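SufA protein (Escherichia coli, PDB 2D2A) assembles [2Fe-2S] and [4Fe-4S] clusters under oxidative stress and iron limitation and passes them on to target proteins such as ferredoxin and aconitase. Local coordinates at residues Gly40-Pro45 against Gly112-Phe117. Residues are numbered along the deposited sequence; the frame is centred on the assembly and turned at random.
Sequences GLTLTP and GTEVDF
Thr-42 and Val-115 show how a very short parallel strand is fastened to a longer one. The backbone of Thr-42 bonds at both ends to the residues flanking Glu-114: its N donates to O of Thr-113 (3.2 Å), and its O accepts the N-H of Val-115, N to O 2.8 Å. Two residues on, N of Thr-44 donates to O of Val-115 at 3.0 Å, completing the staggered bonding of a parallel pair.

Past the end of strand 42-43 a side chain takes over. Thr-44 OG1 donates to OD1 of Asp-116 (2.8 Å), meeting the carboxylate on its anti side and 31° out of its plane. With chi1 at 61°, this hydroxyl lies between the backbone N and carbonyl carbon, where it also accepts the N-H of Ala-47 as N-cap of helix 45-57. A valine here would probably leave that N-H without its cap and the Asp-116 carboxylate without its hydroxyl donor.

Van der Waals contacts accompany these bonds. Before the strand begins, CD1 of Leu-41 rests on CB of Thr-113. Thr-44 CG2 packs on CD of the extended Glu-114 side chain (3.5 Å), which crosses it at about a right angle, while Thr-42 OG1 lies against Glu-114 CG. On the face opposite Thr-42 and Glu-114, Leu-43 and Val-115 run side by side in apolar contact, CD2 to CB 4.1 Å.

Leu-41 and Val-115 pack on Leu-66 of strand 63-71, and Leu-41 and Leu-43 on Leu-100 of strand 98-103. Within the chain, strand 114-120 lies between parallel strand 42-43 and antiparallel strand 123-129, with helix 45-57 beginning just beyond strand 42-43, after Thr-44.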
ATOM      1  N   GLY A  40      24.703  -1.862   4.568  1.00 35.90           N
ATOM      2  CA  GLY A  40      24.153  -1.812   3.227  1.00 35.65           C
ATOM      3  C   GLY A  40      22.689  -2.058   3.287  1.00 33.42           C
ATOM      4  O   GLY A  40      22.101  -1.939   4.459  1.00 33.32           O
ATOM      5  N   LEU A  41      22.076  -2.339   2.123  1.00 27.59           N
ATOM      6  CA  LEU A  41      20.680  -2.739   2.225  1.00 23.69           C
ATOM      7  C   LEU A  41      20.420  -3.945   1.488  1.00 19.73           C
ATOM      8  O   LEU A  41      21.134  -4.276   0.654  1.00 17.37           O
ATOM      9  CB  LEU A  41      19.706  -1.701   1.757  1.00 23.31           C
ATOM     10  CG  LEU A  41      19.622  -0.229   1.992  1.00 28.45           C
ATOM     11  CD1 LEU A  41      18.152   0.278   2.210  1.00 28.94           C
ATOM     12  CD2 LEU A  41      20.658   0.477   2.947  1.00 31.49           C
ATOM     13  N   THR A  42      19.311  -4.583   1.798  1.00 21.91           N
ATOM     14  CA  THR A  42      18.876  -5.845   1.138  1.00 25.21           C
ATOM     15  C   THR A  42      17.454  -5.975   0.466  1.00 24.23           C
ATOM     16  O   THR A  42      16.489  -5.542   0.750  1.00 25.16           O
ATOM     17  CB  THR A  42      19.184  -7.144   2.081  1.00 24.76           C
ATOM     18  OG1 THR A  42      18.312  -7.131   3.218  1.00 34.23           O
ATOM     19  CG2 THR A  42      20.584  -7.014   2.761  1.00 17.59           C
ATOM     20  N   LEU A  43      17.378  -6.872  -0.387  1.00 25.34           N
ATOM     21  CA  LEU A  43      16.161  -7.230  -1.007  1.00 21.68           C
ATOM     22  C   LEU A  43      15.866  -8.674  -0.656  1.00 19.00           C
ATOM     23  O   LEU A  43      16.734  -9.548  -0.836  1.00 18.18           O
ATOM     24  CB  LEU A  43      16.461  -7.163  -2.573  1.00 20.89           C
ATOM     25  CG  LEU A  43      16.645  -5.855  -3.426  1.00 19.43           C
ATOM     26  CD1 LEU A  43      16.496  -6.128  -4.933  1.00 23.64           C
ATOM     27  CD2 LEU A  43      15.697  -4.868  -3.146  1.00 18.06           C
ATOM     28  N   THR A  44      14.653  -8.945  -0.233  1.00 17.90           N
ATOM     29  CA  THR A  44      14.301 -10.337  -0.092  1.00 19.18           C
ATOM     30  C   THR A  44      14.183 -10.932  -1.506  1.00 21.47           C
ATOM     31  O   THR A  44      13.903 -10.261  -2.473  1.00 18.03           O
ATOM     32  CB  THR A  44      12.973 -10.478   0.585  1.00 19.23           C
ATOM     33  OG1 THR A  44      11.936  -9.842  -0.178  1.00 17.62           O
ATOM     34  CG2 THR A  44      13.046  -9.826   1.929  1.00 12.60           C
ATOM     35  N   PRO A  45      14.353 -12.220  -1.626  1.00 23.78           N
ATOM     36  CA  PRO A  45      14.108 -12.880  -2.971  1.00 23.62           C
ATOM     37  C   PRO A  45      12.769 -12.451  -3.658  1.00 23.88           C
ATOM     38  O   PRO A  45      12.654 -12.271  -4.836  1.00 23.95           O
ATOM     39  CB  PRO A  45      13.951 -14.417  -2.617  1.00 23.79           C
ATOM     40  CG  PRO A  45      14.726 -14.497  -1.214  1.00 22.50           C
ATOM     41  CD  PRO A  45      14.536 -13.162  -0.504  1.00 22.45           C
ATOM     42  N   GLY A 112      21.083  -0.426   6.905  1.00 28.19           N
ATOM     43  CA  GLY A 112      20.507  -1.714   7.106  1.00 26.89           C
ATOM     44  C   GLY A 112      19.129  -2.125   6.679  1.00 24.72           C
ATOM     45  O   GLY A 112      19.025  -3.302   6.728  1.00 22.81           O
ATOM     46  N   THR A 113      18.122  -1.256   6.220  1.00 21.31           N
ATOM     47  CA  THR A 113      16.698  -1.653   5.822  1.00 20.01           C
ATOM     48  C   THR A 113      16.722  -2.832   4.787  1.00 18.01           C
ATOM     49  O   THR A 113      17.510  -2.861   3.883  1.00 22.71           O
ATOM     50  CB  THR A 113      16.205  -0.589   5.006  1.00 19.15           C
ATOM     51  OG1 THR A 113      15.894   0.520   5.815  1.00 19.62           O
ATOM     52  CG2 THR A 113      14.761  -1.074   4.405  1.00 22.56           C
ATOM     53  N   GLU A 114      15.812  -3.747   4.933  1.00 23.17           N
ATOM     54  CA  GLU A 114      15.550  -4.774   3.905  1.00 23.99           C
ATOM     55  C   GLU A 114      14.246  -4.418   3.258  1.00 21.15           C
ATOM     56  O   GLU A 114      13.316  -4.001   3.906  1.00 17.38           O
ATOM     57  CB  GLU A 114      15.294  -6.065   4.591  1.00 24.59           C
ATOM     58  CG  GLU A 114      15.175  -7.305   3.767  1.00 30.98           C
ATOM     59  CD  GLU A 114      14.765  -8.556   4.686  1.00 42.50           C
ATOM     60  OE1 GLU A 114      13.557  -8.644   5.293  1.00 37.41           O
ATOM     61  OE2 GLU A 114      15.694  -9.376   4.777  1.00 39.91           O
ATOM     62  N   VAL A 115      14.233  -4.460   1.943  1.00 22.72           N
ATOM     63  CA  VAL A 115      13.051  -4.170   1.144  1.00 22.21           C
ATOM     64  C   VAL A 115      12.478  -5.489   0.782  1.00 20.91           C
ATOM     65  O   VAL A 115      13.238  -6.346   0.316  1.00 22.03           O
ATOM     66  CB  VAL A 115      13.368  -3.506  -0.072  1.00 23.24           C
ATOM     67  CG1 VAL A 115      12.023  -3.337  -0.787  1.00 23.24           C
ATOM     68  CG2 VAL A 115      14.047  -2.045   0.215  1.00 21.56           C
ATOM     69  N   ASP A 116      11.181  -5.658   1.034  1.00 17.38           N
ATOM     70  CA  ASP A 116      10.510  -6.905   0.763  1.00 17.76           C
ATOM     71  C   ASP A 116       9.260  -6.490  -0.154  1.00 19.94           C
ATOM     72  O   ASP A 116       8.939  -5.278  -0.344  1.00 13.97           O
ATOM     73  CB  ASP A 116      10.040  -7.584   2.069  1.00 16.45           C
ATOM     74  CG  ASP A 116       9.298  -8.912   1.920  1.00 21.13           C
ATOM     75  OD1 ASP A 116       9.369  -9.890   0.944  1.00 27.46           O
ATOM     76  OD2 ASP A 116       8.578  -9.132   2.895  1.00 29.66           O
ATOM     77  N   PHE A 117       8.533  -7.534  -0.693  1.00 21.09           N
ATOM     78  CA  PHE A 117       7.372  -7.315  -1.517  1.00 19.84           C
ATOM     79  C   PHE A 117       6.450  -8.464  -1.218  1.00 21.15           C
ATOM     80  O   PHE A 117       6.856  -9.607  -1.214  1.00 20.64           O
ATOM     81  CB  PHE A 117       7.806  -7.328  -3.014  1.00 20.55           C
ATOM     82  CG  PHE A 117       6.661  -7.165  -3.931  1.00 18.81           C
ATOM     83  CD1 PHE A 117       6.193  -5.916  -4.231  1.00 18.74           C
ATOM     84  CD2 PHE A 117       6.012  -8.305  -4.486  1.00 18.75           C
ATOM     85  CE1 PHE A 117       4.972  -5.803  -5.030  1.00 16.64           C
ATOM     86  CE2 PHE A 117       4.923  -8.226  -5.290  1.00  6.76           C
ATOM     87  CZ  PHE A 117       4.365  -6.977  -5.497  1.00 17.33           C
TER